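Local atomic coordinates of putative glycoside hydrolase (Bacteroides ovatus, PDB entry 4ONZ), a protein that is of unknown function but is a putative carbohydrate-active enzyme with a beta-propeller fold, its blades built mainly of antiparallel beta-sheet. Residues C119-V124 with F323-V328; G258-Y263 with A283-L288. One frame throughout, in Å; residues are numbered along the deposited sequence.

Interaction 1 (C119-V124 with F323-V328); sequences CEDPRV and FIEGLV
The guanidinium of Arg123 has the side chain of Glu325 stacked on one face, with Glu325 CG 3.8 Å above the plane and over its centre and the carboxylate turned only 11° from parallel. Phe323 CZ sits at the guanidinium edge, in its plane, 3.6 Å from Arg123 NH2, the ring plane 87° from it. Glu325 OE1 in turn sits at the edge of the phenyl ring. The stacking makes the Arg123 to Glu325 salt bridge purely a matter of charge: NH1 lies 3.6 Å from OE2, with no N-H aimed at it, and the position of OE2 is doubtful. The donors work in another direction, NE and NH2 being taken by the carbonyls of Gly249 and Cys248. With CG opposite the backbone N (chi1 -168°), Glu325 brings CG to 3.3 Å from Pro122 O. A water bridges the backbones, accepting from Val124 N (3.0 Å) and donating to Glu325 O (2.9 Å). Asp121, paired with Arg68, borders an unknown ligand. Glu325 and Gly326 form a classic beta bulge opposite Tyr337. The segment axes, roughly parallel, come within 6.9 Å, consistent with the innermost strands of two non-adjacent blades of a five-bladed propeller, meeting near its central axis.

Interaction 2 (G258-Y263 with A283-L288); sequences GIVLVY and AGQLLL
Residues 258-263 and 283-288 run antiparallel, their axes 4.5 Å apart and 159° between directions. Three hydrogen-bonded pairs, Ile259 with Leu288, Leu261 with Leu286 and Tyr263 with Gly284, each make two N-H...O bonds; Val260 with Leu287 and Val262 with Gln285 are the non-hydrogen-bonded pairs between them. The bond from Leu288 N to Ile259 O is short and nearly straight, 2.7 Å and in the carbonyl plane. By contrast, Tyr263 N approaches Gly284 O from above that plane, at 3.0 Å. Alpha C-H groups add weaker contacts, such as Val260 CA to Leu286 O at 3.2 Å. This is a plain antiparallel ladder inside a larger sheet, consistent with two adjacent strands of one propeller blade; strand 245-255 flanks it beside 258-263, and strand 296-299 beside 283-288. At one end Tyr263 has CG between backbone N and carbonyl carbon (chi1 74°), which folds its ring back over Gly284, whose CA lies 4.2 Å above one face toward the rim. Such an aromatic ring laid on a cross-strand glycine is the pairing known as aromatic rescue of glycine. The phenol OH bonds Asp242 and Arg299, and Tyr263 OH also accepts a hydrogen bond from a water oxygen at 2.9 Å. On the same face Leu286, Leu261, Leu288 and Ile259 continue the apolar surface, the last three packing on Tyr203. On the other face Val260 CG2 meets Leu287 CD1 at 3.6 Å, while Val260 CG1 touches Gln285 OE1 at 3.5 Å. Gln285 lies alongside Val262, pointing the same way, and its NE2 bonds the carbonyl of Ile15.

Overall arrangement
Interaction 2 is nested along the chain within the long loop that interaction 1 closes. The centre of interaction 1 is about 3 Å from that of the chain, the centre of interaction 2 about 13 Å; the two contact centres are about 15 Å apart. They meet at Ile324, whose CG1 packs on Ala283 CB at 3.5 Å and whose CG2 touches Val262 CG1 at 4.0 Å. Strand 245-255 pairs with strand 258-266 and also supplies partners to interaction 1. Tyr281, at the start of strand 281-288, meets Phe323 edge-to-face. The unknown ligand, about 3 Å from the Asp121 side chain, probably comes from the crystallisation liquor, though such molecules often mark pockets.

Interaction 1 (C119-V124 with F323-V328)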
ATOM      1  N   CYS A 119       1.883  12.451  -5.974  1.00 16.17           N
ATOM      2  CA  CYS A 119       1.870  11.556  -4.840  1.00 15.11           C
ATOM      3  C   CYS A 119       1.105  10.274  -5.195  1.00 15.02           C
ATOM      4  O   CYS A 119      -0.108  10.293  -5.468  1.00 15.40           O
ATOM      5  CB  CYS A 119       1.192  12.309  -3.692  1.00 16.74           C
ATOM      6  SG  CYS A 119       1.731  14.043  -3.513  1.00 19.65           S
ATOM      7  N   GLU A 120       1.828   9.157  -5.170  1.00 14.76           N
ATOM      8  CA  GLU A 120       1.323   7.853  -5.565  1.00 15.76           C
ATOM      9  C   GLU A 120       1.309   6.814  -4.458  1.00 15.75           C
ATOM     10  O   GLU A 120       2.016   6.920  -3.461  1.00 14.38           O
ATOM     11  CB  GLU A 120       2.257   7.248  -6.639  1.00 15.95           C
ATOM     12  CG  GLU A 120       2.625   8.146  -7.812  1.00 15.70           C
ATOM     13  CD  GLU A 120       3.659   7.518  -8.747  1.00 16.75           C
ATOM     14  OE1 GLU A 120       4.243   6.472  -8.386  1.00 18.02           O
ATOM     15  OE2 GLU A 120       3.890   8.072  -9.844  1.00 16.44           O
ATOM     16  N   ASP A 121       0.477   5.803  -4.689  1.00 16.19           N
ATOM     17  CA  ASP A 121       0.455   4.563  -3.932  1.00 15.40           C
ATOM     18  C   ASP A 121       0.592   4.687  -2.410  1.00 13.86           C
ATOM     19  O   ASP A 121       1.601   4.289  -1.841  1.00 13.71           O
ATOM     20  CB  ASP A 121       1.576   3.668  -4.454  1.00 14.94           C
ATOM     21  CG  ASP A 121       1.454   3.345  -5.945  1.00 16.66           C
ATOM     22  OD1 ASP A 121       0.489   3.760  -6.594  1.00 16.59           O
ATOM     23  OD2 ASP A 121       2.353   2.650  -6.465  1.00 16.02           O
ATOM     24  N   PRO A 122      -0.436   5.216  -1.753  1.00 14.03           N
ATOM     25  CA  PRO A 122      -0.380   5.354  -0.314  1.00 14.80           C
ATOM     26  C   PRO A 122      -0.629   4.057   0.457  1.00 15.44           C
ATOM     27  O   PRO A 122      -1.334   3.159  -0.014  1.00 16.66           O
ATOM     28  CB  PRO A 122      -1.532   6.321  -0.024  1.00 15.26           C
ATOM     29  CG  PRO A 122      -2.521   6.028  -1.098  1.00 14.65           C
ATOM     30  CD  PRO A 122      -1.677   5.779  -2.314  1.00 14.40           C
ATOM     31  N   ARG A 123      -0.037   3.977   1.636  1.00 15.02           N
ATOM     32  CA  ARG A 123      -0.322   2.927   2.599  1.00 15.07           C
ATOM     33  C   ARG A 123      -0.485   3.677   3.901  1.00 16.07           C
ATOM     34  O   ARG A 123       0.343   4.529   4.227  1.00 16.06           O
ATOM     35  CB  ARG A 123       0.798   1.902   2.668  1.00 14.84           C
ATOM     36  CG  ARG A 123       0.854   1.037   1.419  1.00 14.96           C
ATOM     37  CD  ARG A 123       2.202   0.387   1.225  1.00 15.82           C
ATOM     38  NE  ARG A 123       2.191  -0.480   0.045  1.00 15.79           N
ATOM     39  CZ  ARG A 123       2.256  -0.056  -1.220  1.00 16.10           C
ATOM     40  NH1 ARG A 123       2.360   1.233  -1.516  1.00 16.85           N
ATOM     41  NH2 ARG A 123       2.240  -0.944  -2.214  1.00 15.78           N
ATOM     42  N   VAL A 124      -1.554   3.388   4.625  1.00 16.15           N
ATOM     43  CA  VAL A 124      -1.859   4.104   5.856  1.00 15.99           C
ATOM     44  C   VAL A 124      -2.057   3.207   7.074  1.00 16.54           C
ATOM     45  O   VAL A 124      -2.690   2.159   6.999  1.00 17.07           O
ATOM     46  CB  VAL A 124      -3.116   4.981   5.659  1.00 16.36           C
ATOM     47  CG1 VAL A 124      -3.559   5.626   6.978  1.00 17.10           C
ATOM     48  CG2 VAL A 124      -2.844   6.041   4.607  1.00 16.55           C
ATOM     49  N   PHE A 323      -3.546  -5.403  -7.424  1.00 16.34           N
ATOM     50  CA  PHE A 323      -2.477  -4.848  -6.581  1.00 16.10           C
ATOM     51  C   PHE A 323      -3.065  -4.482  -5.228  1.00 16.41           C
ATOM     52  O   PHE A 323      -3.825  -3.513  -5.113  1.00 15.39           O
ATOM     53  CB  PHE A 323      -1.852  -3.638  -7.262  1.00 16.43           C
ATOM     54  CG  PHE A 323      -0.569  -3.180  -6.626  1.00 16.31           C
ATOM     55  CD1 PHE A 323       0.633  -3.783  -6.959  1.00 17.86           C
ATOM     56  CD2 PHE A 323      -0.556  -2.135  -5.723  1.00 16.06           C
ATOM     57  CE1 PHE A 323       1.825  -3.361  -6.393  1.00 16.65           C
ATOM     58  CE2 PHE A 323       0.627  -1.709  -5.160  1.00 17.64           C
ATOM     59  CZ  PHE A 323       1.820  -2.319  -5.495  1.00 16.78           C
ATOM     60  N   ILE A 324      -2.716  -5.281  -4.222  1.00 16.29           N
ATOM     61  CA  ILE A 324      -3.276  -5.176  -2.869  1.00 17.69           C
ATOM     62  C   ILE A 324      -2.563  -4.115  -2.068  1.00 16.43           C
ATOM     63  O   ILE A 324      -1.339  -4.150  -1.955  1.00 15.09           O
ATOM     64  CB  ILE A 324      -3.155  -6.505  -2.097  1.00 20.12           C
ATOM     65  CG1 ILE A 324      -3.611  -7.697  -2.944  1.00 24.13           C
ATOM     66  CG2 ILE A 324      -3.933  -6.447  -0.790  1.00 22.20           C
ATOM     67  CD1 ILE A 324      -4.987  -7.584  -3.544  1.00 25.55           C
ATOM     68  N   GLU A 325      -3.315  -3.181  -1.490  1.00 15.24           N
ATOM     69  CA  GLU A 325      -2.661  -2.067  -0.800  1.00 15.35           C
ATOM     70  C   GLU A 325      -3.345  -1.556   0.471  1.00 16.30           C
ATOM     71  O   GLU A 325      -2.732  -0.793   1.237  1.00 15.76           O
ATOM     72  CB  GLU A 325      -2.466  -0.953  -1.834  1.00 15.52           C
ATOM     73  CG  GLU A 325      -1.559   0.213  -1.440  1.00 15.19           C
ATOM     74  CD  GLU A 325      -1.209   1.084  -2.636  1.00 16.22           C
ATOM     75  OE1 GLU A 325      -1.202   0.556  -3.780  1.00 16.49           O
ATOM     76  OE2 GLU A 325      -0.939   2.298  -2.449  1.00 15.78           O
ATOM     77  N   GLY A 326      -4.590  -1.975   0.703  1.00 15.53           N
ATOM     78  CA  GLY A 326      -5.324  -1.591   1.901  1.00 16.77           C
ATOM     79  C   GLY A 326      -5.889  -2.789   2.626  1.00 16.57           C
ATOM     80  O   GLY A 326      -6.351  -3.734   2.001  1.00 17.89           O
ATOM     81  N   LEU A 327      -5.844  -2.745   3.953  1.00 18.09           N
ATOM     82  CA  LEU A 327      -6.357  -3.811   4.786  1.00 20.78           C
ATOM     83  C   LEU A 327      -6.940  -3.215   6.056  1.00 20.95           C
ATOM     84  O   LEU A 327      -6.228  -2.565   6.837  1.00 20.43           O
ATOM     85  CB  LEU A 327      -5.246  -4.798   5.141  1.00 20.66           C
ATOM     86  CG  LEU A 327      -5.660  -5.974   6.018  1.00 21.68           C
ATOM     87  CD1 LEU A 327      -6.691  -6.860   5.312  1.00 23.31           C
ATOM     88  CD2 LEU A 327      -4.428  -6.781   6.407  1.00 22.75           C
ATOM     89  N   VAL A 328      -8.234  -3.437   6.277  1.00 20.87           N
ATOM     90  CA  VAL A 328      -8.888  -2.899   7.473  1.00 21.82           C
ATOM     91  C   VAL A 328      -9.723  -3.954   8.180  1.00 21.80           C
ATOM     92  O   VAL A 328     -10.292  -4.844   7.544  1.00 23.14           O
ATOM     93  CB  VAL A 328      -9.775  -1.675   7.158  1.00 24.21           C
ATOM     94  CG1 VAL A 328      -8.934  -0.516   6.644  1.00 22.95           C
ATOM     95  CG2 VAL A 328     -10.858  -2.007   6.154  1.00 24.89           C
TER
HETATM   96  O   HOH W   1      -3.112   1.059   3.435  1.00 14.62           O

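Interaction 2 (G258-Y263 with A283-L288)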
ATOM      1  N   GLY A 258       2.923 -15.260  13.989  1.00 32.06           N
ATOM      2  CA  GLY A 258       4.010 -14.322  13.729  1.00 31.40           C
ATOM      3  C   GLY A 258       3.513 -13.126  12.942  1.00 31.64           C
ATOM      4  O   GLY A 258       2.338 -12.782  13.010  1.00 33.20           O
ATOM      5  N   ILE A 259       4.411 -12.501  12.186  1.00 26.47           N
ATOM      6  CA  ILE A 259       4.060 -11.332  11.379  1.00 24.86           C
ATOM      7  C   ILE A 259       3.743 -11.777   9.966  1.00 23.23           C
ATOM      8  O   ILE A 259       4.526 -12.501   9.361  1.00 24.85           O
ATOM      9  CB  ILE A 259       5.229 -10.324  11.333  1.00 24.88           C
ATOM     10  CG1 ILE A 259       5.515  -9.794  12.742  1.00 25.12           C
ATOM     11  CG2 ILE A 259       4.915  -9.165  10.384  1.00 23.21           C
ATOM     12  CD1 ILE A 259       6.864  -9.126  12.900  1.00 25.89           C
ATOM     13  N   VAL A 260       2.600 -11.347   9.440  1.00 21.33           N
ATOM     14  CA  VAL A 260       2.231 -11.643   8.063  1.00 20.90           C
ATOM     15  C   VAL A 260       2.323 -10.356   7.236  1.00 20.53           C
ATOM     16  O   VAL A 260       1.739  -9.309   7.589  1.00 19.22           O
ATOM     17  CB  VAL A 260       0.823 -12.266   7.921  1.00 21.24           C
ATOM     18  CG1 VAL A 260       0.414 -12.382   6.449  1.00 21.58           C
ATOM     19  CG2 VAL A 260       0.782 -13.648   8.583  1.00 21.03           C
ATOM     20  N   LEU A 261       3.083 -10.441   6.152  1.00 20.54           N
ATOM     21  CA  LEU A 261       3.177  -9.350   5.201  1.00 19.47           C
ATOM     22  C   LEU A 261       2.462  -9.803   3.937  1.00 18.97           C
ATOM     23  O   LEU A 261       2.848 -10.810   3.333  1.00 19.41           O
ATOM     24  CB  LEU A 261       4.636  -9.017   4.880  1.00 20.08           C
ATOM     25  CG  LEU A 261       4.849  -7.951   3.788  1.00 18.23           C
ATOM     26  CD1 LEU A 261       4.298  -6.595   4.215  1.00 17.95           C
ATOM     27  CD2 LEU A 261       6.320  -7.843   3.413  1.00 19.51           C
ATOM     28  N   VAL A 262       1.393  -9.099   3.570  1.00 18.45           N
ATOM     29  CA  VAL A 262       0.731  -9.330   2.294  1.00 19.31           C
ATOM     30  C   VAL A 262       1.543  -8.526   1.271  1.00 18.41           C
ATOM     31  O   VAL A 262       1.784  -7.322   1.452  1.00 17.68           O
ATOM     32  CB  VAL A 262      -0.755  -8.900   2.298  1.00 19.12           C
ATOM     33  CG1 VAL A 262      -1.325  -8.896   0.885  1.00 20.83           C
ATOM     34  CG2 VAL A 262      -1.575  -9.818   3.190  1.00 21.63           C
ATOM     35  N   TYR A 263       1.992  -9.188   0.210  1.00 17.24           N
ATOM     36  CA  TYR A 263       2.793  -8.513  -0.790  1.00 17.68           C
ATOM     37  C   TYR A 263       2.339  -8.860  -2.199  1.00 17.04           C
ATOM     38  O   TYR A 263       1.622  -9.832  -2.418  1.00 17.01           O
ATOM     39  CB  TYR A 263       4.284  -8.813  -0.584  1.00 17.75           C
ATOM     40  CG  TYR A 263       4.753 -10.198  -0.981  1.00 17.06           C
ATOM     41  CD1 TYR A 263       4.698 -11.262  -0.090  1.00 16.93           C
ATOM     42  CD2 TYR A 263       5.307 -10.426  -2.235  1.00 16.72           C
ATOM     43  CE1 TYR A 263       5.154 -12.518  -0.452  1.00 17.48           C
ATOM     44  CE2 TYR A 263       5.772 -11.675  -2.600  1.00 15.86           C
ATOM     45  CZ  TYR A 263       5.695 -12.717  -1.713  1.00 17.58           C
ATOM     46  OH  TYR A 263       6.155 -13.959  -2.102  1.00 18.06           O
ATOM     47  N   ALA A 283      -1.128 -11.564  -5.575  1.00 18.02           N
ATOM     48  CA  ALA A 283      -0.759 -11.334  -4.184  1.00 17.14           C
ATOM     49  C   ALA A 283      -0.319 -12.591  -3.433  1.00 17.95           C
ATOM     50  O   ALA A 283      -0.952 -13.635  -3.522  1.00 19.27           O
ATOM     51  CB  ALA A 283      -1.927 -10.690  -3.460  1.00 17.85           C
ATOM     52  N   GLY A 284       0.769 -12.465  -2.685  1.00 17.25           N
ATOM     53  CA  GLY A 284       1.284 -13.539  -1.851  1.00 18.05           C
ATOM     54  C   GLY A 284       1.335 -13.112  -0.406  1.00 18.09           C
ATOM     55  O   GLY A 284       0.928 -12.001  -0.062  1.00 18.49           O
ATOM     56  N   GLN A 285       1.817 -14.007   0.445  1.00 19.45           N
ATOM     57  CA  GLN A 285       1.975 -13.718   1.870  1.00 19.52           C
ATOM     58  C   GLN A 285       3.287 -14.279   2.379  1.00 19.80           C
ATOM     59  O   GLN A 285       3.724 -15.348   1.958  1.00 20.63           O
ATOM     60  CB  GLN A 285       0.826 -14.270   2.709  1.00 21.13           C
ATOM     61  CG  GLN A 285      -0.488 -13.572   2.477  1.00 20.72           C
ATOM     62  CD  GLN A 285      -1.614 -14.097   3.351  1.00 22.29           C
ATOM     63  OE1 GLN A 285      -1.398 -14.574   4.473  1.00 20.85           O
ATOM     64  NE2 GLN A 285      -2.832 -13.982   2.849  1.00 21.51           N
ATOM     65  N   LEU A 286       3.898 -13.535   3.290  1.00 20.20           N
ATOM     66  CA  LEU A 286       5.152 -13.894   3.909  1.00 21.36           C
ATOM     67  C   LEU A 286       4.892 -13.934   5.414  1.00 22.66           C
ATOM     68  O   LEU A 286       4.306 -12.998   5.964  1.00 23.16           O
ATOM     69  CB  LEU A 286       6.196 -12.829   3.559  1.00 22.22           C
ATOM     70  CG  LEU A 286       7.663 -13.066   3.901  1.00 25.41           C
ATOM     71  CD1 LEU A 286       8.179 -14.317   3.198  1.00 25.83           C
ATOM     72  CD2 LEU A 286       8.510 -11.858   3.523  1.00 25.02           C
ATOM     73  N   LEU A 287       5.278 -15.032   6.059  1.00 23.47           N
ATOM     74  CA  LEU A 287       5.156 -15.186   7.501  1.00 24.19           C
ATOM     75  C   LEU A 287       6.540 -15.001   8.087  1.00 24.93           C
ATOM     76  O   LEU A 287       7.469 -15.745   7.750  1.00 27.15           O
ATOM     77  CB  LEU A 287       4.635 -16.577   7.884  1.00 25.45           C
ATOM     78  CG  LEU A 287       4.436 -16.783   9.396  1.00 26.09           C
ATOM     79  CD1 LEU A 287       3.295 -15.915   9.913  1.00 26.95           C
ATOM     80  CD2 LEU A 287       4.186 -18.239   9.741  1.00 26.33           C
ATOM     81  N   LEU A 288       6.680 -14.018   8.968  1.00 25.61           N
ATOM     82  CA  LEU A 288       7.958 -13.757   9.605  1.00 25.15           C
ATOM     83  C   LEU A 288       7.854 -13.975  11.097  1.00 26.23           C
ATOM     84  O   LEU A 288       6.766 -13.924  11.662  1.00 24.42           O
ATOM     85  CB  LEU A 288       8.441 -12.343   9.303  1.00 26.10           C
ATOM     86  CG  LEU A 288       8.464 -12.067   7.798  1.00 26.20           C
ATOM     87  CD1 LEU A 288       7.221 -11.281   7.398  1.00 25.89           C
ATOM     88  CD2 LEU A 288       9.699 -11.297   7.384  1.00 27.11           C
TER
HETATM   89  O   HOH W   2       3.895 -15.583  -1.341  1.00 18.35           O